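Local coordinates for protein double Glycine Motif Protease domain from AMS/PCAT Transporter (PDB 6MPZ) that probably cleaves leader peptides after a double-glycine motif, as the C39-family cysteine protease domain of a transporter that secretes lantibiotic-like peptides, at residues 7-12 with 36-41; 76-81 with 138-143; 91-96 with 103-108. One frame throughout, in Å; residues are numbered along the deposited sequence.

The three contacts run from the surface to the middle of a papain-like C39 peptidase domain. Interaction 1 is a surface contact, where a loop before helix 27-38 lies against two tyrosines at that helix's end; one phenol-to-carbonyl bond leads, with proline and valine carbons beside the hydroxyls. Interactions 2 and 3 pair strands of one antiparallel sheet, and strands 137-142 and 93-97, one from each, are neighbours in it. Interaction 2 joins an outermost strand and is partly buried, with polar residues and a bound polyether at its margin. Interaction 3 is a buried hairpin with aliphatic and aromatic side chains. A backbone hydrogen bond between V9 and F91 ties interaction 1 to interaction 3.

Interaction 1. Residues 7-12 with 36-41; sequences QPVTRG and LAYYKK
The Y38 ring meets Q7 with its edge: the carbonyl oxygen of Q7 lies near the ring plane, beside the phenol end, and CD2 of Y39 also lies at an edge of that ring, near its plane. Y39 is used differently, for CD2 of Y38 stands 3.6 Å above its plane and over its centre, so that the edge of one tyrosine rests on a face of the next. The side chain of P8 meets the Y39 hydroxyl, its CG lying 3.5 Å from Y39 OH with the two side chains crossing at about a right angle.

The directed bond is Y38 OH to Q7 O, 2.6 Å long. It reaches the oxygen in the carbonyl plane at a C=O...donor angle of 154°, and because Q7 O lies near the plane of the ring too, the O-H can lie near that plane, which keeps an oxygen lone pair conjugated with the ring. The extended Y38 side chain, its CG trans to the backbone N (chi1 174°), brings the hydroxyl to the loop. There V9 adds a methyl, CG2 lying 3.6 Å from Y38 OH.

Both tyrosines sit where helix 27-38 stops. A Schellman motif closes it: K41 N bonds to L36 O at 2.8 Å, a weak bond joins K40 N to A37 O, and K40 is the C-prime residue with its positive phi of 58°.

P8 keeps the loop extended and offers hydrocarbon to the Y39 hydroxyl, while tyrosine suits positions that must be both flat and polar-tipped. Nearby, P143 packs on Y39, and V9 bonds through its backbone to F91. Because Y38 grips a main-chain oxygen, the hold does not depend on the exposed Q7 side chain; one in-plane hydrogen bond supplies direction, and carbon contacts of P8 and V9 against the two hydroxyls supply the rest.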
# COMPACT_ATOMS: atom_id res chain seq x y z
N GLN A 7 -7.57 -8.69 -11.39
CA GLN A 7 -7.39 -9.39 -10.14
C GLN A 7 -6.02 -9.04 -9.58
O GLN A 7 -5.15 -8.59 -10.33
CB GLN A 7 -7.48 -10.93 -10.34
CG GLN A 7 -8.88 -11.49 -10.53
CD GLN A 7 -9.83 -11.10 -9.40
OE1 GLN A 7 -10.83 -10.43 -9.65
NE2 GLN A 7 -9.52 -11.50 -8.16
N PRO A 8 -5.83 -9.26 -8.26
CA PRO A 8 -4.49 -9.18 -7.69
C PRO A 8 -3.60 -10.29 -8.23
O PRO A 8 -4.09 -11.34 -8.62
CB PRO A 8 -4.71 -9.34 -6.17
CG PRO A 8 -6.18 -9.46 -5.94
CD PRO A 8 -6.83 -9.69 -7.25
N VAL A 9 -2.31 -10.02 -8.27
CA VAL A 9 -1.30 -10.96 -8.65
C VAL A 9 -0.83 -11.66 -7.39
O VAL A 9 -0.49 -11.02 -6.39
CB VAL A 9 -0.13 -10.20 -9.32
CG1 VAL A 9 1.14 -11.06 -9.44
CG2 VAL A 9 -0.59 -9.69 -10.68
N THR A 10 -0.77 -12.97 -7.45
CA THR A 10 -0.20 -13.78 -6.37
C THR A 10 1.15 -14.39 -6.71
O THR A 10 1.76 -14.97 -5.82
CB THR A 10 -1.12 -14.93 -6.02
OG1 THR A 10 -0.93 -15.97 -6.96
CG2 THR A 10 -2.59 -14.52 -6.06
N ARG A 11 1.60 -14.29 -7.97
CA ARG A 11 2.78 -15.04 -8.45
C ARG A 11 4.00 -14.17 -8.69
O ARG A 11 4.99 -14.30 -7.98
CB ARG A 11 2.45 -15.83 -9.71
CG ARG A 11 3.02 -17.27 -9.70
CD ARG A 11 2.03 -18.43 -9.72
NE ARG A 11 1.86 -19.14 -8.43
CZ ARG A 11 1.08 -20.19 -8.23
NH1 ARG A 11 0.36 -20.73 -9.21
NH2 ARG A 11 1.00 -20.72 -7.01
N GLY A 12 3.96 -13.28 -9.67
CA GLY A 12 5.14 -12.48 -10.01
C GLY A 12 4.96 -11.08 -9.49
O GLY A 12 4.71 -10.91 -8.33
N LEU A 36 -5.68 2.10 -6.75
CA LEU A 36 -6.88 2.45 -7.52
C LEU A 36 -6.66 2.42 -9.05
O LEU A 36 -7.48 1.88 -9.79
CB LEU A 36 -7.41 3.81 -7.07
CG LEU A 36 -8.04 3.78 -5.66
CD1 LEU A 36 -8.21 5.20 -5.08
CD2 LEU A 36 -9.38 3.01 -5.66
N ALA A 37 -5.53 2.98 -9.49
CA ALA A 37 -5.15 3.01 -10.90
C ALA A 37 -4.90 1.60 -11.46
O ALA A 37 -5.25 1.35 -12.60
CB ALA A 37 -3.94 3.91 -11.09
N TYR A 38 -4.34 0.69 -10.66
CA TYR A 38 -4.15 -0.72 -11.06
C TYR A 38 -5.51 -1.36 -11.39
O TYR A 38 -5.61 -2.13 -12.37
CB TYR A 38 -3.43 -1.53 -9.96
CG TYR A 38 -3.31 -3.02 -10.22
CD1 TYR A 38 -2.27 -3.55 -11.00
CD2 TYR A 38 -4.26 -3.91 -9.73
CE1 TYR A 38 -2.16 -4.94 -11.23
CE2 TYR A 38 -4.18 -5.29 -9.96
CZ TYR A 38 -3.16 -5.81 -10.72
OH TYR A 38 -3.10 -7.18 -10.89
N TYR A 39 -6.53 -1.06 -10.60
CA TYR A 39 -7.90 -1.61 -10.82
C TYR A 39 -8.74 -0.72 -11.75
O TYR A 39 -9.92 -1.01 -11.97
CB TYR A 39 -8.62 -1.82 -9.49
CG TYR A 39 -8.01 -2.93 -8.66
CD1 TYR A 39 -8.25 -4.26 -8.98
CD2 TYR A 39 -7.17 -2.64 -7.56
CE1 TYR A 39 -7.69 -5.29 -8.22
CE2 TYR A 39 -6.59 -3.65 -6.82
CZ TYR A 39 -6.85 -4.99 -7.14
OH TYR A 39 -6.30 -6.02 -6.43
N LYS A 40 -8.11 0.33 -12.30
CA LYS A 40 -8.76 1.31 -13.17
C LYS A 40 -9.96 2.00 -12.50
O LYS A 40 -10.96 2.27 -13.15
CB LYS A 40 -9.13 0.68 -14.53
CG LYS A 40 -7.88 0.39 -15.39
CD LYS A 40 -7.96 -0.79 -16.32
CE LYS A 40 -8.81 -0.56 -17.54
NZ LYS A 40 -8.30 -1.45 -18.63
N LYS A 41 -9.85 2.26 -11.19
CA LYS A 41 -10.83 3.09 -10.46
C LYS A 41 -10.32 4.49 -10.46
O LYS A 41 -9.36 4.81 -9.78
CB LYS A 41 -11.10 2.57 -9.06
CG LYS A 41 -11.91 1.28 -9.10
CD LYS A 41 -11.82 0.54 -7.77
CE LYS A 41 -12.52 -0.81 -7.82
NZ LYS A 41 -13.99 -0.60 -8.01

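Interaction 2. Residues 76-81 with 138-143; sequences KGYRYE and CLIFKP. With 16P (3,6,9,12,15,18-hexaoxaicosane), chain I.
Four backbone hydrogen bonds join K76 and Y78 to I140 and C138 as two antiparallel hydrogen-bonded pairs. K76 N reaches I140 O at 3.0 Å, and I140 N returns to K76 O at 2.9 Å. Y78 N gives an almost straight bond to C138 O, 2.9 Å and 177°, whereas the bond from C138 N to Y78 O is more bent at 148°. Between them G77 and L139 form a non-hydrogen-bonded pair; glycine leaves its side of the sheet to L139, whose CD2 touches G77 CA. CA-H...O contacts from L139 to K76 O and from G77 to C138 O supplement the bonds.

The apolar contacts lie on the face carrying Y78, C138 and I140. Y78 crosses I140 at about a right angle, CD1 approaching I140 CG1 at 4.0 Å. Y80 reaches C138 with CD2, 3.9 Å from C138 CB. With SG trans to the backbone N (chi1 175°), C138 also holds its sulfur at the edge of that ring, 5.2 Å from SG to the Y80 centroid: a sulfur-aromatic contact suited to a small, polarisable side chain. Y80 OH stands over the centre of the Y78 ring and Y78 CB over that of Y80, so each covers a face of the other without the rings stacking.

Polar contacts occupy the margin. R79 carries the polyether along its aliphatic chain and brings NH1 to 2.7 Å from its O1, with the oxygen near the guanidinium plane. K76 directs its amine to a salt bridge with E74.

Strand 74-79 is an outermost strand of the sheet; G77 makes backbone hydrogen bonds to the bound leader peptide, and R79 N bonds to one of its polar side chains. On the side away from strand 74-79, strand 137-142 pairs with strand 93-97, C138 and I140 touching C93, while L139 and F141 pack on helix 61-70.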
# COMPACT_ATOMS: atom_id res chain seq x y z
N LYS A 76 -8.20 -5.27 3.77
CA LYS A 76 -7.85 -5.83 5.07
C LYS A 76 -6.42 -5.49 5.46
O LYS A 76 -5.55 -5.41 4.62
CB LYS A 76 -8.03 -7.34 5.04
CG LYS A 76 -9.51 -7.75 5.04
CD LYS A 76 -9.72 -9.24 5.25
CE LYS A 76 -9.47 -10.08 3.99
NZ LYS A 76 -10.43 -11.23 3.81
N GLY A 77 -6.20 -5.26 6.75
CA GLY A 77 -4.86 -4.99 7.32
C GLY A 77 -4.27 -6.20 8.06
O GLY A 77 -4.88 -6.74 8.97
N TYR A 78 -3.05 -6.57 7.69
CA TYR A 78 -2.36 -7.66 8.32
C TYR A 78 -1.04 -7.19 8.89
O TYR A 78 -0.42 -6.28 8.37
CB TYR A 78 -2.03 -8.73 7.29
CG TYR A 78 -3.20 -9.54 6.80
CD1 TYR A 78 -3.93 -9.14 5.73
CD2 TYR A 78 -3.52 -10.75 7.39
CE1 TYR A 78 -4.97 -9.90 5.25
CE2 TYR A 78 -4.56 -11.53 6.91
CZ TYR A 78 -5.27 -11.08 5.83
OH TYR A 78 -6.31 -11.83 5.36
N ARG A 79 -0.63 -7.85 9.96
CA ARG A 79 0.74 -7.86 10.41
C ARG A 79 1.35 -9.20 9.92
O ARG A 79 0.82 -10.28 10.21
CB ARG A 79 0.81 -7.78 11.90
CG ARG A 79 2.20 -7.93 12.47
CD ARG A 79 2.17 -7.55 13.95
NE ARG A 79 3.28 -6.67 14.15
CZ ARG A 79 3.24 -5.37 14.41
NH1 ARG A 79 2.11 -4.72 14.65
NH2 ARG A 79 4.41 -4.74 14.53
N TYR A 80 2.45 -9.07 9.17
CA TYR A 80 3.16 -10.17 8.54
C TYR A 80 4.62 -9.96 8.86
O TYR A 80 5.09 -8.86 8.79
CB TYR A 80 3.07 -10.10 7.04
CG TYR A 80 1.78 -10.53 6.38
CD1 TYR A 80 1.04 -11.58 6.84
CD2 TYR A 80 1.35 -9.89 5.21
CE1 TYR A 80 -0.13 -11.99 6.18
CE2 TYR A 80 0.16 -10.28 4.56
CZ TYR A 80 -0.55 -11.33 5.05
OH TYR A 80 -1.68 -11.69 4.40
N GLU A 81 5.33 -11.02 9.18
CA GLU A 81 6.79 -11.00 9.08
C GLU A 81 7.17 -11.04 7.59
O GLU A 81 6.35 -11.48 6.75
CB GLU A 81 7.40 -12.16 9.87
CG GLU A 81 6.91 -13.54 9.51
CD GLU A 81 6.92 -14.47 10.68
OE1 GLU A 81 7.77 -14.28 11.61
OE2 GLU A 81 6.02 -15.34 10.60
N CYS A 138 0.70 -4.39 6.44
CA CYS A 138 0.46 -4.62 5.05
C CYS A 138 -1.02 -4.49 4.81
O CYS A 138 -1.79 -5.16 5.47
CB CYS A 138 0.89 -6.04 4.66
SG CYS A 138 0.51 -6.51 2.95
N LEU A 139 -1.39 -3.66 3.85
CA LEU A 139 -2.79 -3.50 3.51
C LEU A 139 -2.97 -4.22 2.19
O LEU A 139 -2.26 -3.94 1.26
CB LEU A 139 -3.16 -2.01 3.41
CG LEU A 139 -2.64 -1.11 4.57
CD1 LEU A 139 -2.91 0.37 4.31
CD2 LEU A 139 -3.16 -1.56 5.93
N ILE A 140 -3.96 -5.12 2.16
CA ILE A 140 -4.18 -6.12 1.15
C ILE A 140 -5.56 -5.83 0.57
O ILE A 140 -6.51 -5.55 1.31
CB ILE A 140 -4.11 -7.52 1.81
CG1 ILE A 140 -2.65 -7.86 2.21
CG2 ILE A 140 -4.73 -8.62 0.93
CD1 ILE A 140 -1.81 -8.36 1.05
N PHE A 141 -5.65 -5.81 -0.76
CA PHE A 141 -6.85 -5.36 -1.45
C PHE A 141 -7.31 -6.40 -2.44
O PHE A 141 -6.49 -7.13 -3.00
CB PHE A 141 -6.63 -4.03 -2.18
CG PHE A 141 -6.11 -2.93 -1.29
CD1 PHE A 141 -6.99 -2.16 -0.54
CD2 PHE A 141 -4.76 -2.65 -1.20
CE1 PHE A 141 -6.51 -1.17 0.29
CE2 PHE A 141 -4.31 -1.66 -0.38
CZ PHE A 141 -5.17 -0.92 0.35
N LYS A 142 -8.61 -6.44 -2.67
CA LYS A 142 -9.24 -7.39 -3.56
C LYS A 142 -10.47 -6.64 -4.13
O LYS A 142 -11.10 -5.86 -3.42
CB LYS A 142 -9.65 -8.64 -2.75
CG LYS A 142 -10.74 -9.56 -3.28
CD LYS A 142 -10.41 -11.06 -3.28
CE LYS A 142 -9.69 -11.41 -4.59
NZ LYS A 142 -9.38 -12.84 -4.82
N PRO A 143 -10.79 -6.86 -5.42
CA PRO A 143 -12.01 -6.28 -5.98
C PRO A 143 -13.32 -6.85 -5.42
O PRO A 143 -13.33 -7.91 -4.79
CB PRO A 143 -11.91 -6.57 -7.49
CG PRO A 143 -10.82 -7.51 -7.65
CD PRO A 143 -9.94 -7.43 -6.47
C1 16P I . 1.56 -1.42 15.25
C2 16P I . 0.31 -2.13 15.81
O1 16P I . 0.65 -3.38 16.46
C3 16P I . -0.41 -4.23 16.91
C4 16P I . 0.21 -5.56 17.37
O2 16P I . -0.73 -6.65 17.20
C5 16P I . -0.61 -7.19 15.89
C6 16P I . -1.49 -8.37 15.48
O3 16P I . -0.53 -9.45 15.32
C7 16P I . -0.86 -10.47 14.41
C8 16P I . 0.13 -11.62 14.53
O4 16P I . 1.51 -11.12 14.62
C9 16P I . 2.38 -11.47 13.55
C10 16P I . 3.81 -11.69 13.99
O5 16P I . 3.96 -13.11 14.23
C11 16P I . 5.29 -13.56 14.52
C12 16P I . 5.36 -14.32 15.86
O6 16P I . 6.67 -14.25 16.48
C13 16P I . 6.88 -13.26 17.50
C14 16P I . 8.33 -13.17 17.96

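Interaction 3. Residues 91-96 with 103-108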
# COMPACT_ATOMS: atom_id res chain seq x y z
N PHE A 91 -0.52 -8.72 -4.75
CA PHE A 91 0.03 -7.47 -5.29
C PHE A 91 -0.89 -6.82 -6.31
O PHE A 91 -1.56 -7.52 -7.07
CB PHE A 91 1.44 -7.71 -5.84
CG PHE A 91 2.28 -8.55 -4.92
CD1 PHE A 91 2.76 -8.02 -3.75
CD2 PHE A 91 2.53 -9.90 -5.19
CE1 PHE A 91 3.52 -8.80 -2.86
CE2 PHE A 91 3.27 -10.70 -4.31
CZ PHE A 91 3.77 -10.14 -3.13
N PRO A 92 -0.98 -5.48 -6.31
CA PRO A 92 -0.23 -4.60 -5.40
C PRO A 92 -0.85 -4.59 -3.99
O PRO A 92 -2.04 -4.94 -3.81
CB PRO A 92 -0.40 -3.23 -6.06
CG PRO A 92 -1.79 -3.31 -6.62
CD PRO A 92 -1.92 -4.71 -7.14
N CYS A 93 -0.06 -4.20 -3.02
CA CYS A 93 -0.51 -4.01 -1.63
C CYS A 93 0.25 -2.79 -1.12
O CYS A 93 1.29 -2.39 -1.71
CB CYS A 93 -0.20 -5.25 -0.73
SG CYS A 93 1.56 -5.73 -0.62
N ILE A 94 -0.23 -2.21 -0.03
CA ILE A 94 0.43 -1.05 0.57
C ILE A 94 1.12 -1.53 1.83
O ILE A 94 0.52 -2.28 2.61
CB ILE A 94 -0.58 0.11 0.89
CG1 ILE A 94 -1.20 0.67 -0.42
CG2 ILE A 94 0.13 1.23 1.61
CD1 ILE A 94 -2.33 1.68 -0.26
N ILE A 95 2.37 -1.09 2.04
CA ILE A 95 3.12 -1.50 3.18
C ILE A 95 3.70 -0.27 3.89
O ILE A 95 4.07 0.72 3.25
CB ILE A 95 4.24 -2.53 2.86
CG1 ILE A 95 5.32 -1.97 1.93
CG2 ILE A 95 3.63 -3.78 2.29
CD1 ILE A 95 6.58 -2.83 1.76
N HIS A 96 3.75 -0.39 5.23
CA HIS A 96 4.32 0.61 6.15
C HIS A 96 5.86 0.48 6.08
O HIS A 96 6.37 -0.62 5.97
CB HIS A 96 3.73 0.31 7.55
CG HIS A 96 3.96 1.38 8.58
ND1 HIS A 96 3.85 2.73 8.32
CD2 HIS A 96 4.21 1.28 9.91
CE1 HIS A 96 4.08 3.41 9.42
NE2 HIS A 96 4.29 2.55 10.40
N VAL A 103 4.60 2.89 1.05
CA VAL A 103 4.98 2.62 -0.31
C VAL A 103 4.07 1.52 -0.88
O VAL A 103 3.38 0.82 -0.12
CB VAL A 103 6.44 2.24 -0.42
CG1 VAL A 103 7.32 3.35 0.17
CG2 VAL A 103 6.73 0.88 0.25
N VAL A 104 4.07 1.38 -2.21
CA VAL A 104 3.30 0.32 -2.88
C VAL A 104 4.20 -0.84 -3.26
O VAL A 104 5.15 -0.63 -4.01
CB VAL A 104 2.61 0.81 -4.16
CG1 VAL A 104 1.84 -0.36 -4.81
CG2 VAL A 104 1.67 1.93 -3.81
N LEU A 105 3.88 -2.04 -2.76
CA LEU A 105 4.65 -3.26 -3.08
C LEU A 105 4.02 -3.97 -4.28
O LEU A 105 2.81 -4.37 -4.24
CB LEU A 105 4.74 -4.20 -1.88
CG LEU A 105 5.52 -5.54 -2.00
CD1 LEU A 105 6.94 -5.33 -2.49
CD2 LEU A 105 5.58 -6.29 -0.68
N LYS A 106 4.83 -4.09 -5.34
CA LYS A 106 4.41 -4.70 -6.59
C LYS A 106 4.72 -6.19 -6.65
O LYS A 106 4.01 -6.92 -7.35
CB LYS A 106 5.07 -4.02 -7.77
CG LYS A 106 4.68 -2.55 -7.91
CD LYS A 106 5.34 -1.93 -9.12
CE LYS A 106 6.80 -1.70 -8.83
NZ LYS A 106 7.51 -1.09 -9.95
N GLY A 107 5.73 -6.62 -5.89
CA GLY A 107 6.11 -8.03 -5.72
C GLY A 107 7.60 -8.18 -5.51
O GLY A 107 8.30 -7.20 -5.25
N PHE A 108 8.07 -9.41 -5.70
CA PHE A 108 9.47 -9.83 -5.49
C PHE A 108 9.98 -10.57 -6.72
O PHE A 108 9.19 -11.25 -7.42
CB PHE A 108 9.54 -10.75 -4.28
CG PHE A 108 9.07 -10.11 -2.99
CD1 PHE A 108 9.93 -9.31 -2.22
CD2 PHE A 108 7.77 -10.32 -2.52
CE1 PHE A 108 9.50 -8.72 -1.06
CE2 PHE A 108 7.33 -9.72 -1.34
CZ PHE A 108 8.20 -8.93 -0.60
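L105 O is approached by three residues of 91-96. C93 N donates a hydrogen bond of 3.1 Å to it in the carbonyl plane, P92 CA makes a CA-H...O contact at 3.3 Å, and the F91 ring turns its edge toward it. C93 O answers with a shorter bond, 2.8 Å from L105 N. A second hydrogen-bonded pair, I95 with V103, has nearly straight bonds; I94 and V104 form the non-hydrogen-bonded pair between.

F91 lies side by side with L105, and one ring face is filled by G107, whose CA stands 3.8 Å from the centroid and 6° off the normal, a CH-pi contact. G107 has backbone angles that only glycine bears easily, and with K106 it makes a classic beta bulge against strand 112-117. The peptide bond before P92 is cis, a geometry proline tolerates more readily than other residues. C93 SG, between its backbone N and carbonyl carbon (chi1 59°), packs 3.7 Å from L105 CB. I95 and V103, both beta-branched as suits a strand, pack obliquely, with I95 CG1 3.6 Å from V103 CG2.

This hairpin of strands 93-97 and 101-109 is central in the sheet. Strand 137-142 flanks it at I94, strand 112-117 at V104, and helix 27-38 covers I94 and V104. V103 touches D117, which with C27 and H101 fits the Cys-His-Asp triad expected of C39 peptidases.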